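Long-range contact in beta-phosphoglucomutase (PDB 3DV9), which probably interconverts beta-glucose 1-phosphate and glucose 6-phosphate as a magnesium-dependent phosphomutase of the haloacid dehalogenase superfamily: residues N40-F54 against A92-C104. Sequence-based numbering, arbitrary orientation. Where two conformers were deposited one is given.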
ATOM      1  N   ASN A  40      -0.333  10.239 -11.510  1.00 20.96           N
ATOM      2  CA  ASN A  40       1.000  10.764 -11.865  0.50 21.09           C
ATOM      3  C   ASN A  40       2.029   9.651 -11.972  1.00 20.65           C
ATOM      4  O   ASN A  40       2.808   9.609 -12.932  1.00 21.11           O
ATOM      5  CB  ASN A  40       1.484  11.832 -10.862  0.50 21.60           C
ATOM      6  CG  ASN A  40       2.794  12.532 -11.304  0.50 21.81           C
ATOM      7  OD1 ASN A  40       3.259  12.367 -12.430  0.50 23.33           O
ATOM      8  ND2 ASN A  40       3.384  13.311 -10.399  0.50 22.18           N
ATOM      9  N   HIS A  41       2.052   8.747 -10.993  1.00 20.01           N
ATOM     10  CA  HIS A  41       3.012   7.628 -11.058  1.00 19.81           C
ATOM     11  C   HIS A  41       2.804   6.797 -12.350  1.00 20.31           C
ATOM     12  O   HIS A  41       3.747   6.481 -13.057  1.00 20.14           O
ATOM     13  CB  HIS A  41       2.870   6.689  -9.854  1.00 19.50           C
ATOM     14  CG  HIS A  41       3.483   7.189  -8.582  1.00 21.08           C
ATOM     15  ND1 HIS A  41       4.847   7.323  -8.408  1.00 23.57           N
ATOM     16  CD2 HIS A  41       2.922   7.494  -7.389  1.00 19.94           C
ATOM     17  CE1 HIS A  41       5.091   7.750  -7.180  1.00 22.21           C
ATOM     18  NE2 HIS A  41       3.941   7.844  -6.534  1.00 19.55           N
ATOM     19  N   ALA A  42       1.563   6.413 -12.631  1.00 21.00           N
ATOM     20  CA  ALA A  42       1.256   5.620 -13.852  1.00 22.63           C
ATOM     21  C   ALA A  42       1.644   6.298 -15.170  1.00 24.29           C
ATOM     22  O   ALA A  42       2.258   5.663 -16.057  1.00 22.86           O
ATOM     23  CB  ALA A  42      -0.251   5.219 -13.857  1.00 22.54           C
ATOM     24  N   GLU A  43       1.249   7.560 -15.324  1.00 24.42           N
ATOM     25  CA  GLU A  43       1.643   8.356 -16.490  1.00 26.09           C
ATOM     26  C   GLU A  43       3.168   8.522 -16.602  1.00 25.59           C
ATOM     27  O   GLU A  43       3.710   8.351 -17.702  1.00 24.91           O
ATOM     28  CB  GLU A  43       0.929   9.715 -16.485  1.00 26.79           C
ATOM     29  CG  GLU A  43       1.236  10.612 -17.717  1.00 29.94           C
ATOM     30  CD  GLU A  43       0.797   9.986 -19.030  1.00 36.33           C
ATOM     31  OE1 GLU A  43       0.105   8.956 -19.007  1.00 42.46           O
ATOM     32  OE2 GLU A  43       1.124  10.523 -20.102  1.00 39.27           O
ATOM     33  N   SER A  44       3.843   8.830 -15.489  1.00 24.16           N
ATOM     34  CA  SER A  44       5.311   8.969 -15.466  1.00 25.35           C
ATOM     35  C   SER A  44       6.009   7.681 -15.844  1.00 25.15           C
ATOM     36  O   SER A  44       6.970   7.687 -16.628  1.00 24.83           O
ATOM     37  CB  SER A  44       5.816   9.428 -14.099  1.00 25.06           C
ATOM     38  OG  SER A  44       5.273  10.695 -13.790  1.00 28.57           O
ATOM     39  N   TRP A  45       5.547   6.568 -15.287  1.00 24.05           N
ATOM     40  CA  TRP A  45       6.155   5.286 -15.629  1.00 23.32           C
ATOM     41  C   TRP A  45       5.936   5.018 -17.116  1.00 22.19           C
ATOM     42  O   TRP A  45       6.873   4.618 -17.818  1.00 22.25           O
ATOM     43  CB  TRP A  45       5.553   4.138 -14.840  1.00 22.96           C
ATOM     44  CG  TRP A  45       6.269   3.838 -13.593  1.00 23.65           C
ATOM     45  CD1 TRP A  45       5.814   4.041 -12.306  1.00 23.82           C
ATOM     46  CD2 TRP A  45       7.584   3.286 -13.469  1.00 25.14           C
ATOM     47  NE1 TRP A  45       6.757   3.623 -11.402  1.00 23.91           N
ATOM     48  CE2 TRP A  45       7.853   3.154 -12.086  1.00 25.57           C
ATOM     49  CE3 TRP A  45       8.558   2.874 -14.396  1.00 23.65           C
ATOM     50  CZ2 TRP A  45       9.073   2.642 -11.604  1.00 25.17           C
ATOM     51  CZ3 TRP A  45       9.747   2.347 -13.920  1.00 24.86           C
ATOM     52  CH2 TRP A  45      10.003   2.249 -12.537  1.00 25.03           C
ATOM     53  N   HIS A  46       4.704   5.229 -17.585  1.00 22.91           N
ATOM     54  CA  HIS A  46       4.362   4.926 -18.972  1.00 23.70           C
ATOM     55  C   HIS A  46       5.246   5.728 -19.949  1.00 23.99           C
ATOM     56  O   HIS A  46       5.834   5.176 -20.911  1.00 23.87           O
ATOM     57  CB  HIS A  46       2.894   5.241 -19.248  1.00 23.94           C
ATOM     58  CG  HIS A  46       2.583   5.255 -20.707  1.00 26.82           C
ATOM     59  ND1 HIS A  46       2.629   4.117 -21.481  1.00 28.55           N
ATOM     60  CD2 HIS A  46       2.282   6.271 -21.542  1.00 29.90           C
ATOM     61  CE1 HIS A  46       2.344   4.432 -22.731  1.00 31.25           C
ATOM     62  NE2 HIS A  46       2.151   5.734 -22.797  1.00 32.39           N
ATOM     63  N   LYS A  47       5.333   7.028 -19.687  1.00 24.60           N
ATOM     64  CA  LYS A  47       6.057   7.959 -20.538  1.00 25.83           C
ATOM     65  C   LYS A  47       7.570   7.725 -20.522  1.00 25.78           C
ATOM     66  O   LYS A  47       8.207   7.763 -21.579  1.00 25.13           O
ATOM     67  CB  LYS A  47       5.720   9.386 -20.107  1.00 27.43           C
ATOM     68  CG  LYS A  47       6.403  10.501 -20.892  1.00 30.05           C
ATOM     69  CD  LYS A  47       5.945  11.845 -20.352  1.00 35.07           C
ATOM     70  CE  LYS A  47       6.785  12.971 -20.889  1.00 38.41           C
ATOM     71  NZ  LYS A  47       6.014  14.237 -20.769  1.00 39.56           N
ATOM     72  N   ILE A  48       8.136   7.485 -19.330  1.00 23.92           N
ATOM     73  CA  ILE A  48       9.567   7.266 -19.198  1.00 22.98           C
ATOM     74  C   ILE A  48       9.997   5.919 -19.809  1.00 22.38           C
ATOM     75  O   ILE A  48      11.015   5.820 -20.476  1.00 21.41           O
ATOM     76  CB  ILE A  48      10.007   7.394 -17.721  1.00 23.51           C
ATOM     77  CG1 ILE A  48       9.872   8.842 -17.259  1.00 24.36           C
ATOM     78  CG2 ILE A  48      11.440   6.843 -17.507  1.00 23.16           C
ATOM     79  CD1 ILE A  48      10.245   9.866 -18.336  1.00 27.59           C
HETATM   80  N   MSE A  49       9.228   4.877 -19.548  1.00 21.88           N
HETATM   81  CA  MSE A  49       9.457   3.585 -20.188  1.00 22.24           C
HETATM   82  C   MSE A  49       9.441   3.703 -21.705  1.00 21.86           C
HETATM   83  O   MSE A  49      10.296   3.126 -22.373  1.00 22.61           O
HETATM   84  CB  MSE A  49       8.431   2.550 -19.692  1.00 21.26           C
HETATM   85  CG  MSE A  49       8.721   2.111 -18.235  1.00 20.70           C
HETATM   86 SE   MSE A  49      10.433   1.166 -18.067  0.70 23.24          SE
HETATM   87  CE  MSE A  49       9.855  -0.618 -18.591  1.00 22.77           C
ATOM     88  N   LYS A  50       8.496   4.479 -22.237  1.00 22.66           N
ATOM     89  CA  LYS A  50       8.414   4.734 -23.700  1.00 23.61           C
ATOM     90  C   LYS A  50       9.697   5.394 -24.227  1.00 22.85           C
ATOM     91  O   LYS A  50      10.210   5.011 -25.296  1.00 23.95           O
ATOM     92  CB  LYS A  50       7.184   5.599 -24.031  1.00 23.88           C
ATOM     93  CG  LYS A  50       6.946   5.820 -25.511  1.00 28.10           C
ATOM     94  CD  LYS A  50       5.664   6.630 -25.705  1.00 33.20           C
ATOM     95  CE  LYS A  50       5.352   6.965 -27.174  1.00 38.62           C
ATOM     96  NZ  LYS A  50       4.468   5.966 -27.864  1.00 41.54           N
ATOM     97  N   ARG A  51      10.215   6.364 -23.468  1.00 22.19           N
ATOM     98  CA  ARG A  51      11.432   7.079 -23.820  1.00 21.27           C
ATOM     99  C   ARG A  51      12.634   6.134 -23.916  1.00 21.44           C
ATOM    100  O   ARG A  51      13.539   6.356 -24.728  1.00 20.26           O
ATOM    101  CB  ARG A  51      11.743   8.158 -22.775  1.00 21.67           C
ATOM    102  CG  ARG A  51      12.903   9.036 -23.160  1.00 21.08           C
ATOM    103  CD  ARG A  51      13.264   9.981 -22.008  1.00 24.74           C
ATOM    104  NE  ARG A  51      12.104  10.851 -21.752  1.00 27.93           N
ATOM    105  CZ  ARG A  51      11.959  11.603 -20.662  1.00 29.27           C
ATOM    106  NH1 ARG A  51      12.880  11.588 -19.712  1.00 28.09           N
ATOM    107  NH2 ARG A  51      10.856  12.354 -20.517  1.00 29.39           N
ATOM    108  N   PHE A  52      12.661   5.118 -23.057  1.00 19.80           N
ATOM    109  CA  PHE A  52      13.723   4.097 -23.049  1.00 20.62           C
ATOM    110  C   PHE A  52      13.426   2.910 -24.000  1.00 20.63           C
ATOM    111  O   PHE A  52      14.138   1.927 -24.035  1.00 20.86           O
ATOM    112  CB  PHE A  52      13.976   3.627 -21.622  1.00 20.48           C
ATOM    113  CG  PHE A  52      14.796   4.582 -20.813  1.00 21.87           C
ATOM    114  CD1 PHE A  52      16.170   4.365 -20.638  1.00 19.47           C
ATOM    115  CD2 PHE A  52      14.207   5.703 -20.208  1.00 21.37           C
ATOM    116  CE1 PHE A  52      16.942   5.235 -19.897  1.00 22.21           C
ATOM    117  CE2 PHE A  52      14.988   6.607 -19.444  1.00 20.75           C
ATOM    118  CZ  PHE A  52      16.345   6.365 -19.279  1.00 21.12           C
ATOM    119  N   GLY A  53      12.378   3.028 -24.798  1.00 21.11           N
ATOM    120  CA  GLY A  53      12.068   2.023 -25.821  1.00 21.93           C
ATOM    121  C   GLY A  53      11.244   0.836 -25.340  1.00 22.36           C
ATOM    122  O   GLY A  53      11.158  -0.169 -26.029  1.00 23.60           O
ATOM    123  N   PHE A  54      10.619   0.969 -24.162  1.00 22.42           N
ATOM    124  CA  PHE A  54       9.816  -0.086 -23.562  1.00 22.75           C
ATOM    125  C   PHE A  54       8.315   0.250 -23.541  1.00 23.23           C
ATOM    126  O   PHE A  54       7.930   1.406 -23.360  1.00 24.66           O
ATOM    127  CB  PHE A  54      10.235  -0.314 -22.100  1.00 22.47           C
ATOM    128  CG  PHE A  54      11.633  -0.863 -21.913  1.00 21.95           C
ATOM    129  CD1 PHE A  54      11.992  -2.126 -22.406  1.00 20.96           C
ATOM    130  CD2 PHE A  54      12.591  -0.126 -21.197  1.00 21.90           C
ATOM    131  CE1 PHE A  54      13.286  -2.654 -22.212  1.00 23.06           C
ATOM    132  CE2 PHE A  54      13.918  -0.652 -20.991  1.00 21.69           C
ATOM    133  CZ  PHE A  54      14.252  -1.915 -21.503  1.00 23.85           C
ATOM    134  N   ALA A  92      19.155   4.753 -14.683  1.00 30.28           N
ATOM    135  CA  ALA A  92      18.760   5.795 -15.635  1.00 30.16           C
ATOM    136  C   ALA A  92      17.238   5.933 -15.725  1.00 29.83           C
ATOM    137  O   ALA A  92      16.696   7.044 -15.734  1.00 29.48           O
ATOM    138  CB  ALA A  92      19.341   5.495 -17.007  1.00 29.46           C
ATOM    139  N   ILE A  93      16.559   4.791 -15.792  1.00 29.41           N
ATOM    140  CA  ILE A  93      15.110   4.770 -15.896  1.00 30.18           C
ATOM    141  C   ILE A  93      14.514   5.311 -14.595  1.00 30.15           C
ATOM    142  O   ILE A  93      13.688   6.221 -14.629  1.00 30.33           O
ATOM    143  CB  ILE A  93      14.588   3.371 -16.233  1.00 29.63           C
ATOM    144  CG1 ILE A  93      15.060   2.975 -17.645  1.00 30.22           C
ATOM    145  CG2 ILE A  93      13.031   3.309 -16.075  1.00 28.92           C
ATOM    146  CD1 ILE A  93      14.906   1.449 -17.980  1.00 31.60           C
ATOM    147  N   TYR A  94      14.957   4.799 -13.447  1.00 32.06           N
ATOM    148  CA  TYR A  94      14.400   5.315 -12.198  1.00 34.44           C
ATOM    149  C   TYR A  94      14.616   6.831 -12.046  1.00 35.36           C
ATOM    150  O   TYR A  94      13.686   7.556 -11.636  1.00 35.92           O
ATOM    151  CB  TYR A  94      14.878   4.551 -10.952  1.00 36.13           C
ATOM    152  CG  TYR A  94      13.987   4.844  -9.750  1.00 39.13           C
ATOM    153  CD1 TYR A  94      12.610   4.515  -9.767  1.00 40.09           C
ATOM    154  CD2 TYR A  94      14.495   5.482  -8.610  1.00 40.48           C
ATOM    155  CE1 TYR A  94      11.779   4.800  -8.680  1.00 41.84           C
ATOM    156  CE2 TYR A  94      13.656   5.775  -7.504  1.00 41.42           C
ATOM    157  CZ  TYR A  94      12.300   5.428  -7.550  1.00 40.50           C
ATOM    158  OH  TYR A  94      11.469   5.698  -6.466  1.00 42.94           O
ATOM    159  N   GLN A  95      15.813   7.320 -12.403  1.00 35.36           N
ATOM    160  CA  GLN A  95      16.114   8.751 -12.307  0.50 35.82           C
ATOM    161  C   GLN A  95      15.172   9.570 -13.191  1.00 35.58           C
ATOM    162  O   GLN A  95      14.616  10.586 -12.757  1.00 35.82           O
ATOM    163  CB  GLN A  95      17.584   9.042 -12.658  0.50 35.38           C
ATOM    164  CG  GLN A  95      18.573   8.747 -11.528  0.50 36.41           C
ATOM    165  CD  GLN A  95      19.983   9.293 -11.786  0.50 36.64           C
ATOM    166  OE1 GLN A  95      20.227   9.994 -12.775  0.50 38.73           O
ATOM    167  NE2 GLN A  95      20.920   8.962 -10.892  0.50 36.20           N
ATOM    168  N   ALA A  96      14.990   9.125 -14.433  1.00 35.19           N
ATOM    169  CA  ALA A  96      14.115   9.837 -15.356  1.00 34.93           C
ATOM    170  C   ALA A  96      12.667   9.853 -14.851  1.00 35.34           C
ATOM    171  O   ALA A  96      11.966  10.858 -14.988  1.00 35.15           O
ATOM    172  CB  ALA A  96      14.203   9.246 -16.775  1.00 35.42           C
ATOM    173  N   LYS A  97      12.242   8.742 -14.259  1.00 34.44           N
ATOM    174  CA  LYS A  97      10.887   8.598 -13.763  1.00 36.24           C
ATOM    175  C   LYS A  97      10.641   9.523 -12.567  1.00 36.59           C
ATOM    176  O   LYS A  97       9.571  10.144 -12.456  1.00 37.36           O
ATOM    177  CB  LYS A  97      10.619   7.141 -13.387  1.00 35.51           C
ATOM    178  CG  LYS A  97       9.150   6.869 -12.940  1.00 35.79           C
ATOM    179  CD  LYS A  97       9.141   6.307 -11.555  1.00 38.87           C
ATOM    180  CE  LYS A  97       8.838   7.370 -10.509  1.00 40.91           C
ATOM    181  NZ  LYS A  97       7.397   7.407 -10.043  1.00 37.73           N
ATOM    182  N   THR A  98      11.615   9.568 -11.663  1.00 37.17           N
ATOM    183  CA  THR A  98      11.585  10.449 -10.493  1.00 37.71           C
ATOM    184  C   THR A  98      11.419  11.913 -10.940  1.00 37.70           C
ATOM    185  O   THR A  98      10.521  12.621 -10.453  1.00 38.09           O
ATOM    186  CB  THR A  98      12.890  10.280  -9.638  1.00 37.50           C
ATOM    187  OG1 THR A  98      12.950   8.940  -9.131  1.00 38.84           O
ATOM    188  CG2 THR A  98      12.922  11.241  -8.464  1.00 38.42           C
ATOM    189  N   GLU A  99      12.275  12.333 -11.880  1.00 37.19           N
ATOM    190  CA  GLU A  99      12.264  13.692 -12.425  0.60 37.31           C
ATOM    191  C   GLU A  99      10.938  14.005 -13.106  1.00 36.28           C
ATOM    192  O   GLU A  99      10.425  15.115 -12.997  1.00 36.34           O
ATOM    193  CB  GLU A  99      13.425  13.885 -13.417  0.60 37.03           C
ATOM    194  CG  GLU A  99      13.563  15.308 -13.994  0.60 38.83           C
ATOM    195  CD  GLU A  99      14.904  15.596 -14.674  0.60 38.85           C
ATOM    196  OE1 GLU A  99      15.875  14.824 -14.497  0.60 41.81           O
ATOM    197  OE2 GLU A  99      15.002  16.632 -15.379  0.60 41.21           O
ATOM    198  N   GLU A 100      10.398  13.019 -13.824  1.00 35.24           N
ATOM    199  CA  GLU A 100       9.141  13.201 -14.541  1.00 34.40           C
ATOM    200  C   GLU A 100       7.956  13.382 -13.583  1.00 34.24           C
ATOM    201  O   GLU A 100       7.110  14.259 -13.791  1.00 33.43           O
ATOM    202  CB  GLU A 100       8.881  12.026 -15.495  1.00 33.90           C
ATOM    203  CG  GLU A 100       7.713  12.243 -16.445  1.00 34.46           C
ATOM    204  CD  GLU A 100       7.886  13.439 -17.371  1.00 36.70           C
ATOM    205  OE1 GLU A 100       9.039  13.846 -17.639  1.00 37.74           O
ATOM    206  OE2 GLU A 100       6.850  13.968 -17.841  1.00 37.03           O
ATOM    207  N   PHE A 101       7.895  12.533 -12.558  1.00 34.65           N
ATOM    208  CA  PHE A 101       6.865  12.653 -11.520  1.00 34.52           C
ATOM    209  C   PHE A 101       6.911  14.054 -10.908  1.00 34.94           C
ATOM    210  O   PHE A 101       5.867  14.695 -10.721  1.00 35.51           O
ATOM    211  CB  PHE A 101       7.088  11.618 -10.415  1.00 34.45           C
ATOM    212  CG  PHE A 101       6.005  11.618  -9.339  1.00 32.77           C
ATOM    213  CD1 PHE A 101       4.966  10.704  -9.396  1.00 30.33           C
ATOM    214  CD2 PHE A 101       6.042  12.519  -8.264  1.00 32.65           C
ATOM    215  CE1 PHE A 101       3.965  10.686  -8.426  1.00 30.79           C
ATOM    216  CE2 PHE A 101       5.036  12.509  -7.285  1.00 31.52           C
ATOM    217  CZ  PHE A 101       3.992  11.587  -7.369  1.00 32.28           C
ATOM    218  N   ASN A 102       8.120  14.517 -10.599  1.00 35.13           N
ATOM    219  CA  ASN A 102       8.313  15.820  -9.934  1.00 34.42           C
ATOM    220  C   ASN A 102       7.941  17.038 -10.779  1.00 34.52           C
ATOM    221  O   ASN A 102       8.020  18.180 -10.290  1.00 34.92           O
ATOM    222  CB  ASN A 102       9.724  15.934  -9.348  1.00 34.68           C
ATOM    223  CG  ASN A 102       9.926  15.009  -8.157  1.00 34.78           C
ATOM    224  OD1 ASN A 102       8.976  14.698  -7.428  1.00 34.77           O
ATOM    225  ND2 ASN A 102      11.149  14.537  -7.972  1.00 33.47           N
ATOM    226  N   LYS A 103       7.519  16.794 -12.026  1.00 33.65           N
ATOM    227  CA  LYS A 103       7.001  17.897 -12.824  0.50 33.41           C
ATOM    228  C   LYS A 103       5.649  18.280 -12.244  0.50 33.20           C
ATOM    229  O   LYS A 103       5.158  19.387 -12.466  0.50 33.16           O
ATOM    230  CB  LYS A 103       6.950  17.561 -14.319  0.50 33.07           C
ATOM    231  CG  LYS A 103       8.316  17.710 -14.981  0.50 33.30           C
ATOM    232  CD  LYS A 103       8.430  17.018 -16.342  0.50 32.43           C
ATOM    233  CE  LYS A 103       9.933  16.931 -16.703  0.50 31.65           C
ATOM    234  NZ  LYS A 103      10.155  16.343 -18.055  0.50 31.08           N
ATOM    235  N   CYS A 104       5.094  17.363 -11.442  0.50 32.95           N
ATOM    236  CA  CYS A 104       3.831  17.565 -10.756  0.50 32.80           C
ATOM    237  C   CYS A 104       3.832  16.890  -9.378  0.50 32.51           C
ATOM    238  O   CYS A 104       3.034  15.983  -9.124  0.50 33.23           O
ATOM    239  CB  CYS A 104       2.715  16.964 -11.609  0.50 32.90           C
ATOM    240  SG  CYS A 104       1.197  17.867 -11.550  0.50 32.53           S
TER
HETATM  241  O   HOH W   1      12.560  12.613 -16.915  1.00 36.53           O
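Ile-48 enters a knobs-into-holes socket of Ile-93, Ala-96, Lys-97 and Glu-100, where two helices of what is probably the helical cap domain of this HAD-type fold cross at 135°, axes 8.9 Å apart. Ala-96 is small enough to let Ile-48 CG2 come within 3.7 Å of its CB. Phe-52, just past its helix, lays its ring face over Ile-93 CG1, 3.5 Å from the ring centroid, while Ile-93 CG2 meets SE of Met-49, here selenomethionine. Lys-97 has CG anti to the backbone N (chi1 -176°); its bent aliphatic chain suits the Trp-45 indole face, which CD crosses, and its ammonium the polar ring edge of His-41, whose NE2 bonds weakly to the magnesium ligand Asp-31. The solvent side is looser and ionic. Glu-100 OE2 meets Lys-47 NZ weakly at 3.1 Å, and OE1 takes Lys-103 NZ at 2.8 Å and forms a long salt bridge to Arg-51 NH2. Without this carboxylate, as with an alanine here, the three cations would probably lose the anion they share. Toward the active-site end, the Asn-40 amide stacks on Phe-101, planes 14° apart, and its ND2 donates a nearly straight 2.9 Å bond to Phe-101 O.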